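Local coordinates for uricase (Arthrobacter globiformis, PDB 2YZC), which catalyses the oxidation of uric acid by molecular oxygen to 5-hydroxyisourate, which is processed further to (S)-allantoin, at residues A[17-22]-A[45-50]; A[23-28]-A[72-77]. All blocks are in the same frame, centred on the assembly; numbering follows the deposited sequence.

Interaction 1: residues A[17-22]-A[45-50]; sequences QNQYGK and TSQLRG
Tyr20 and Leu48 form an antiparallel hydrogen-bonded pair at the middle of this contact, where strands 18-22 and 45-50 of one beta hairpin run at 145° to each other. Leu48 N binds Tyr20 O at 2.8 Å, while the return bond from Tyr20 N to Leu48 O is weak at 3.4 Å. Further along, Ser46 N meets Lys22 O at 2.8 Å in a nearly straight bond. Gly21 CA comes within 3.0 Å of Ser46 O, a CA-H...O contact so close that any CB there would clash. Toward the other end, one water accepts from Gly50 N and also lies within bonding distance of Asn18 O, and a second links Asn18 ND2 to Gly50 O.

Among the side chains, Arg49 lies alongside Gln19 and presents the edge of its guanidinium group: NE and NH2 both donate to Gln19 OE1, each at 2.8 Å. The amide and guanidinium planes are only 15° apart. Gln19 CG sits between the backbone N and carbonyl carbon (chi1 58°), and the extended chain beyond it rises from the sheet beside Arg49, bringing OE1 to the guanidinium edge. An alanine at Gln19 is likely to leave NE of Arg49 without this acceptor and the guanidinium freer to turn, although its NH2 also makes a salt bridge with Glu138. On the other face of the sheet, the Tyr20 ring lies by Leu48, with CE1 4.2 Å from Leu48 CB, and its hydroxyl bonds to Val65 O.

Lys22 lies on this same face; its NZ hydrogen-bonds to Thr67 OG1, a fellow member of the charge relay system, beside the bound allantoate. Gln19 NE2 donates to Glu280 of a second subunit, whose strand extends the sheet beyond 18-22. The amide thus relays polar contacts between Arg49 and that subunit, and the hairpin carries both a catalytic lysine and a subunit interface.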
ATOM      1  N   GLN A  17      22.112  21.777   4.277  1.00 24.09           N
ATOM      2  CA  GLN A  17      22.073  20.514   5.010  1.00 25.15           C
ATOM      3  C   GLN A  17      22.021  19.362   4.014  1.00 22.45           C
ATOM      4  O   GLN A  17      21.392  19.470   2.964  1.00 20.85           O
ATOM      5  CB  GLN A  17      20.839  20.449   5.915  1.00 29.59           C
ATOM      6  CG  GLN A  17      20.845  21.428   7.080  1.00 37.73           C
ATOM      7  CD  GLN A  17      19.639  21.252   7.993  1.00 41.26           C
ATOM      8  OE1 GLN A  17      18.491  21.338   7.548  1.00 44.75           O
ATOM      9  NE2 GLN A  17      19.896  21.003   9.274  1.00 42.54           N
ATOM     10  N   ASN A  18      22.688  18.262   4.337  1.00 20.62           N
ATOM     11  CA  ASN A  18      22.691  17.107   3.447  1.00 20.62           C
ATOM     12  C   ASN A  18      23.102  15.848   4.193  1.00 19.71           C
ATOM     13  O   ASN A  18      23.778  15.915   5.221  1.00 19.39           O
ATOM     14  CB  ASN A  18      23.631  17.355   2.257  1.00 21.72           C
ATOM     15  CG  ASN A  18      25.093  17.464   2.670  1.00 23.83           C
ATOM     16  OD1 ASN A  18      25.795  16.460   2.778  1.00 22.99           O
ATOM     17  ND2 ASN A  18      25.552  18.690   2.907  1.00 22.41           N
ATOM     18  N   GLN A  19      22.674  14.704   3.673  1.00 18.95           N
ATOM     19  CA  GLN A  19      22.986  13.413   4.269  1.00 18.41           C
ATOM     20  C   GLN A  19      22.710  12.334   3.235  1.00 17.13           C
ATOM     21  O   GLN A  19      21.946  12.543   2.299  1.00 16.48           O
ATOM     22  CB  GLN A  19      22.135  13.169   5.522  1.00 19.15           C
ATOM     23  CG  GLN A  19      20.622  13.205   5.289  1.00 20.91           C
ATOM     24  CD  GLN A  19      19.828  13.126   6.581  1.00 22.93           C
ATOM     25  OE1 GLN A  19      20.297  13.557   7.640  1.00 23.03           O
ATOM     26  NE2 GLN A  19      18.608  12.599   6.499  1.00 22.28           N
ATOM     27  N   TYR A  20      23.344  11.182   3.393  1.00 16.84           N
ATOM     28  CA  TYR A  20      23.142  10.101   2.443  1.00 16.94           C
ATOM     29  C   TYR A  20      23.533   8.779   3.081  1.00 17.22           C
ATOM     30  O   TYR A  20      24.328   8.740   4.025  1.00 17.12           O
ATOM     31  CB  TYR A  20      24.003  10.310   1.197  1.00 16.02           C
ATOM     32  CG  TYR A  20      25.423   9.845   1.405  1.00 18.38           C
ATOM     33  CD1 TYR A  20      26.296  10.549   2.235  1.00 19.17           C
ATOM     34  CD2 TYR A  20      25.866   8.645   0.848  1.00 18.10           C
ATOM     35  CE1 TYR A  20      27.574  10.064   2.512  1.00 20.96           C
ATOM     36  CE2 TYR A  20      27.132   8.150   1.118  1.00 18.71           C
ATOM     37  CZ  TYR A  20      27.983   8.861   1.953  1.00 19.61           C
ATOM     38  OH  TYR A  20      29.228   8.351   2.238  1.00 20.42           O
ATOM     39  N   GLY A  21      22.987   7.693   2.546  1.00 15.68           N
ATOM     40  CA  GLY A  21      23.320   6.385   3.071  1.00 16.26           C
ATOM     41  C   GLY A  21      22.437   5.312   2.480  1.00 16.69           C
ATOM     42  O   GLY A  21      21.823   5.515   1.436  1.00 15.62           O
ATOM     43  N   LYS A  22      22.375   4.165   3.146  1.00 16.61           N
ATOM     44  CA  LYS A  22      21.548   3.065   2.672  1.00 18.11           C
ATOM     45  C   LYS A  22      20.295   3.008   3.526  1.00 17.25           C
ATOM     46  O   LYS A  22      20.371   3.011   4.756  1.00 18.81           O
ATOM     47  CB  LYS A  22      22.295   1.733   2.786  1.00 18.17           C
ATOM     48  CG  LYS A  22      21.568   0.590   2.098  1.00 19.45           C
ATOM     49  CD  LYS A  22      21.664   0.712   0.579  1.00 19.23           C
ATOM     50  CE  LYS A  22      23.009   0.190   0.075  1.00 24.53           C
ATOM     51  NZ  LYS A  22      23.188   0.354  -1.397  1.00 21.69           N
ATOM     52  N   THR A  45      18.179   1.822   8.609  1.00 16.90           N
ATOM     53  CA  THR A  45      18.552   2.893   7.699  1.00 16.92           C
ATOM     54  C   THR A  45      19.759   3.620   8.287  1.00 18.48           C
ATOM     55  O   THR A  45      19.771   3.963   9.471  1.00 18.52           O
ATOM     56  CB  THR A  45      17.398   3.889   7.503  1.00 17.69           C
ATOM     57  OG1 THR A  45      16.345   3.258   6.756  1.00 17.19           O
ATOM     58  CG2 THR A  45      17.885   5.133   6.751  1.00 19.47           C
ATOM     59  N   SER A  46      20.763   3.850   7.447  1.00 18.27           N
ATOM     60  CA  SER A  46      21.992   4.524   7.857  1.00 19.38           C
ATOM     61  C   SER A  46      22.295   5.708   6.945  1.00 19.17           C
ATOM     62  O   SER A  46      22.304   5.564   5.724  1.00 20.50           O
ATOM     63  CB  SER A  46      23.163   3.534   7.799  1.00 21.43           C
ATOM     64  OG  SER A  46      24.422   4.182   7.923  1.00 24.06           O
ATOM     65  N   GLN A  47      22.526   6.877   7.534  1.00 20.00           N
ATOM     66  CA  GLN A  47      22.868   8.060   6.749  1.00 21.10           C
ATOM     67  C   GLN A  47      23.944   8.877   7.452  1.00 20.84           C
ATOM     68  O   GLN A  47      23.878   9.119   8.658  1.00 20.99           O
ATOM     69  CB  GLN A  47      21.636   8.919   6.473  1.00 22.38           C
ATOM     70  CG  GLN A  47      20.726   8.317   5.404  1.00 24.07           C
ATOM     71  CD  GLN A  47      19.532   9.187   5.102  1.00 23.30           C
ATOM     72  OE1 GLN A  47      19.377   9.685   3.986  1.00 25.82           O
ATOM     73  NE2 GLN A  47      18.681   9.380   6.096  1.00 22.66           N
ATOM     74  N   LEU A  48      24.935   9.298   6.677  1.00 19.41           N
ATOM     75  CA  LEU A  48      26.052  10.049   7.213  1.00 18.55           C
ATOM     76  C   LEU A  48      25.963  11.538   6.941  1.00 19.14           C
ATOM     77  O   LEU A  48      25.350  11.971   5.969  1.00 16.26           O
ATOM     78  CB  LEU A  48      27.356   9.514   6.625  1.00 19.13           C
ATOM     79  CG  LEU A  48      27.539   7.994   6.681  1.00 20.59           C
ATOM     80  CD1 LEU A  48      28.904   7.629   6.101  1.00 21.53           C
ATOM     81  CD2 LEU A  48      27.413   7.509   8.117  1.00 22.15           C
ATOM     82  N   ARG A  49      26.597  12.306   7.820  1.00 18.71           N
ATOM     83  CA  ARG A  49      26.650  13.752   7.708  1.00 20.57           C
ATOM     84  C   ARG A  49      28.102  14.161   7.913  1.00 20.94           C
ATOM     85  O   ARG A  49      28.827  13.541   8.698  1.00 19.99           O
ATOM     86  CB  ARG A  49      25.771  14.405   8.772  1.00 18.33           C
ATOM     87  CG  ARG A  49      24.290  14.162   8.566  1.00 21.54           C
ATOM     88  CD  ARG A  49      23.504  14.561   9.794  1.00 22.66           C
ATOM     89  NE  ARG A  49      22.078  14.294   9.638  1.00 24.39           N
ATOM     90  CZ  ARG A  49      21.186  14.404  10.616  1.00 25.22           C
ATOM     91  NH1 ARG A  49      21.575  14.770  11.830  1.00 26.40           N
ATOM     92  NH2 ARG A  49      19.905  14.153  10.378  1.00 25.22           N
ATOM     93  N   GLY A  50      28.521  15.200   7.202  1.00 22.23           N
ATOM     94  CA  GLY A  50      29.889  15.662   7.323  1.00 24.24           C
ATOM     95  C   GLY A  50      30.259  16.534   6.146  1.00 24.48           C
ATOM     96  O   GLY A  50      29.410  17.240   5.602  1.00 24.93           O
TER
HETATM   97  O   HOH W   1      26.486  16.481   5.492  1.00 22.90           O
HETATM   98  O   HOH W   2      28.530  18.613   3.439  1.00 27.64           O

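Interaction 2: residues A[23-28]-A[72-77]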
ATOM      1  N   ALA A  23      19.142   2.956   2.874  1.00 15.94           N
ATOM      2  CA  ALA A  23      17.878   2.903   3.593  1.00 14.78           C
ATOM      3  C   ALA A  23      17.218   1.534   3.485  1.00 16.49           C
ATOM      4  O   ALA A  23      17.398   0.813   2.502  1.00 15.65           O
ATOM      5  CB  ALA A  23      16.927   3.970   3.061  1.00 17.52           C
ATOM      6  N   GLU A  24      16.458   1.197   4.520  1.00 15.65           N
ATOM      7  CA  GLU A  24      15.705  -0.047   4.610  1.00 16.21           C
ATOM      8  C   GLU A  24      16.475  -1.340   4.358  1.00 16.08           C
ATOM      9  O   GLU A  24      16.143  -2.118   3.458  1.00 15.93           O
ATOM     10  CB  GLU A  24      14.474   0.039   3.698  1.00 17.90           C
ATOM     11  CG  GLU A  24      13.623   1.281   3.993  1.00 17.88           C
ATOM     12  CD  GLU A  24      12.178   1.147   3.544  1.00 22.30           C
ATOM     13  OE1 GLU A  24      11.744   1.921   2.659  1.00 19.96           O
ATOM     14  OE2 GLU A  24      11.474   0.270   4.084  1.00 22.25           O
ATOM     15  N   VAL A  25      17.501  -1.560   5.173  1.00 13.93           N
ATOM     16  CA  VAL A  25      18.304  -2.777   5.104  1.00 14.30           C
ATOM     17  C   VAL A  25      17.561  -3.757   6.015  1.00 15.98           C
ATOM     18  O   VAL A  25      17.529  -3.579   7.234  1.00 15.82           O
ATOM     19  CB  VAL A  25      19.730  -2.535   5.646  1.00 16.01           C
ATOM     20  CG1 VAL A  25      20.507  -3.855   5.708  1.00 15.70           C
ATOM     21  CG2 VAL A  25      20.455  -1.540   4.748  1.00 15.27           C
ATOM     22  N   ARG A  26      16.937  -4.770   5.422  1.00 16.93           N
ATOM     23  CA  ARG A  26      16.178  -5.746   6.199  1.00 17.90           C
ATOM     24  C   ARG A  26      17.086  -6.814   6.783  1.00 17.65           C
ATOM     25  O   ARG A  26      17.753  -7.560   6.060  1.00 19.28           O
ATOM     26  CB  ARG A  26      15.087  -6.369   5.328  1.00 18.14           C
ATOM     27  CG  ARG A  26      13.960  -5.393   5.004  1.00 19.31           C
ATOM     28  CD  ARG A  26      13.016  -5.203   6.191  1.00 21.11           C
ATOM     29  NE  ARG A  26      12.212  -6.401   6.441  1.00 23.18           N
ATOM     30  CZ  ARG A  26      12.418  -7.264   7.432  1.00 23.91           C
ATOM     31  NH1 ARG A  26      11.627  -8.324   7.561  1.00 26.34           N
ATOM     32  NH2 ARG A  26      13.401  -7.074   8.298  1.00 24.40           N
ATOM     33  N   LEU A  27      17.098  -6.875   8.109  1.00 17.71           N
ATOM     34  CA  LEU A  27      17.942  -7.812   8.827  1.00 18.65           C
ATOM     35  C   LEU A  27      17.188  -8.713   9.787  1.00 16.94           C
ATOM     36  O   LEU A  27      16.312  -8.265  10.518  1.00 17.70           O
ATOM     37  CB  LEU A  27      18.999  -7.040   9.631  1.00 16.93           C
ATOM     38  CG  LEU A  27      19.636  -7.777  10.822  1.00 17.98           C
ATOM     39  CD1 LEU A  27      20.663  -8.799  10.321  1.00 16.78           C
ATOM     40  CD2 LEU A  27      20.308  -6.767  11.741  1.00 21.14           C
ATOM     41  N   VAL A  28      17.539  -9.991   9.772  1.00 17.90           N
ATOM     42  CA  VAL A  28      16.962 -10.935  10.708  1.00 17.20           C
ATOM     43  C   VAL A  28      18.156 -11.597  11.373  1.00 18.88           C
ATOM     44  O   VAL A  28      18.997 -12.196  10.700  1.00 17.96           O
ATOM     45  CB  VAL A  28      16.077 -11.992  10.014  1.00 19.12           C
ATOM     46  CG1 VAL A  28      15.741 -13.115  10.993  1.00 20.26           C
ATOM     47  CG2 VAL A  28      14.786 -11.346   9.542  1.00 17.27           C
ATOM     48  N   ASN A  72      26.834  -3.312   4.208  1.00 17.13           N
ATOM     49  CA  ASN A  72      27.672  -4.429   4.646  1.00 16.91           C
ATOM     50  C   ASN A  72      28.005  -4.323   6.130  1.00 17.50           C
ATOM     51  O   ASN A  72      28.043  -5.328   6.842  1.00 17.14           O
ATOM     52  CB  ASN A  72      28.987  -4.476   3.857  1.00 18.27           C
ATOM     53  CG  ASN A  72      28.792  -4.860   2.406  1.00 18.11           C
ATOM     54  OD1 ASN A  72      27.806  -5.505   2.048  1.00 19.47           O
ATOM     55  ND2 ASN A  72      29.746  -4.486   1.564  1.00 18.86           N
ATOM     56  N   THR A  73      28.254  -3.102   6.589  1.00 16.48           N
ATOM     57  CA  THR A  73      28.607  -2.872   7.985  1.00 18.97           C
ATOM     58  C   THR A  73      27.476  -3.284   8.921  1.00 18.95           C
ATOM     59  O   THR A  73      27.724  -3.822  10.000  1.00 19.14           O
ATOM     60  CB  THR A  73      28.980  -1.396   8.214  1.00 18.62           C
ATOM     61  OG1 THR A  73      30.015  -1.023   7.290  1.00 19.54           O
ATOM     62  CG2 THR A  73      29.489  -1.190   9.630  1.00 19.11           C
ATOM     63  N   VAL A  74      26.236  -3.038   8.503  1.00 19.82           N
ATOM     64  CA  VAL A  74      25.072  -3.422   9.301  1.00 19.11           C
ATOM     65  C   VAL A  74      25.055  -4.939   9.518  1.00 18.90           C
ATOM     66  O   VAL A  74      24.877  -5.419  10.639  1.00 18.51           O
ATOM     67  CB  VAL A  74      23.758  -3.004   8.603  1.00 20.92           C
ATOM     68  CG1 VAL A  74      22.556  -3.593   9.335  1.00 20.67           C
ATOM     69  CG2 VAL A  74      23.660  -1.485   8.567  1.00 21.48           C
ATOM     70  N   TYR A  75      25.241  -5.699   8.445  1.00 17.61           N
ATOM     71  CA  TYR A  75      25.236  -7.154   8.564  1.00 16.49           C
ATOM     72  C   TYR A  75      26.451  -7.666   9.346  1.00 17.03           C
ATOM     73  O   TYR A  75      26.331  -8.579  10.161  1.00 18.12           O
ATOM     74  CB  TYR A  75      25.174  -7.797   7.173  1.00 16.25           C
ATOM     75  CG  TYR A  75      23.824  -7.633   6.503  1.00 16.71           C
ATOM     76  CD1 TYR A  75      22.672  -8.158   7.088  1.00 18.80           C
ATOM     77  CD2 TYR A  75      23.692  -6.931   5.302  1.00 18.67           C
ATOM     78  CE1 TYR A  75      21.419  -7.987   6.504  1.00 15.61           C
ATOM     79  CE2 TYR A  75      22.435  -6.752   4.701  1.00 16.71           C
ATOM     80  CZ  TYR A  75      21.310  -7.282   5.311  1.00 17.74           C
ATOM     81  OH  TYR A  75      20.073  -7.109   4.743  1.00 18.42           O
ATOM     82  N   ALA A  76      27.618  -7.076   9.105  1.00 17.53           N
ATOM     83  CA  ALA A  76      28.828  -7.492   9.809  1.00 19.62           C
ATOM     84  C   ALA A  76      28.660  -7.269  11.309  1.00 19.12           C
ATOM     85  O   ALA A  76      29.031  -8.123  12.114  1.00 19.45           O
ATOM     86  CB  ALA A  76      30.043  -6.712   9.296  1.00 17.50           C
ATOM     87  N   PHE A  77      28.090  -6.129  11.686  1.00 16.77           N
ATOM     88  CA  PHE A  77      27.900  -5.844  13.098  1.00 18.82           C
ATOM     89  C   PHE A  77      26.844  -6.745  13.719  1.00 19.06           C
ATOM     90  O   PHE A  77      26.951  -7.099  14.892  1.00 18.86           O
ATOM     91  CB  PHE A  77      27.520  -4.371  13.323  1.00 18.77           C
ATOM     92  CG  PHE A  77      28.693  -3.419  13.287  1.00 22.90           C
ATOM     93  CD1 PHE A  77      28.554  -2.112  13.747  1.00 24.67           C
ATOM     94  CD2 PHE A  77      29.934  -3.824  12.797  1.00 23.52           C
ATOM     95  CE1 PHE A  77      29.629  -1.221  13.720  1.00 24.59           C
ATOM     96  CE2 PHE A  77      31.017  -2.941  12.766  1.00 25.45           C
ATOM     97  CZ  PHE A  77      30.864  -1.637  13.229  1.00 25.11           C
TER
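Val25, which with Glu24 faces Val44 in a G1 beta bulge, is the first residue of strand 23-28 to meet helix 72-77, whose axis runs 22° from that of the strand at a closest approach of 9.6 Å. With CG1 anti to the backbone N (chi1 174°), Val25 directs that methyl at the helix, where it packs 3.5 Å from Tyr75 CZ and 4.2 Å from Val74 CG1. Arg26 turns its side chain from the helix to a salt bridge with Asp41, but its carbonyl oxygen accepts a 2.7 Å hydrogen bond from Tyr75 OH. The oxygen lies in the plane of the ring, at its edge, whereas the hydroxyl stands 48° out of the carbonyl plane. Leu27 runs antiparallel to the tyrosine side chain, its CD1 3.9 Å from Tyr75 CD1 near the ring plane.

This is helix-on-sheet packing, mostly apolar, in which one polar bond satisfies the buried phenol. Tyr75 spans the gap from helix to strand, and the hydrogen bond at its far end fixes where the ring lies between Val25 and Leu27.

Overall arrangement
Interactions 1 and 2 use consecutive pieces of strand 13-31, 17-22 and then 23-28, and their centres lie about 15 Å apart. Along the chain their segments alternate: both pieces of the first strand come before segment 45-50, which lies on strand 38-50, and segment 72-77 follows on helix 67-78. Interaction 1 pairs neighbouring strands within the antiparallel sheet, whereas interaction 2 packs the helix on that sheet. They touch where Thr45 OG1 probably bonds to Glu24 N, 3.0 Å away. Helix 67-78 also begins with Thr67 and Asp68 of the ligand pocket. Strand 13-31 therefore joins hairpin, helix and active site, and both contacts adjoin the second subunit.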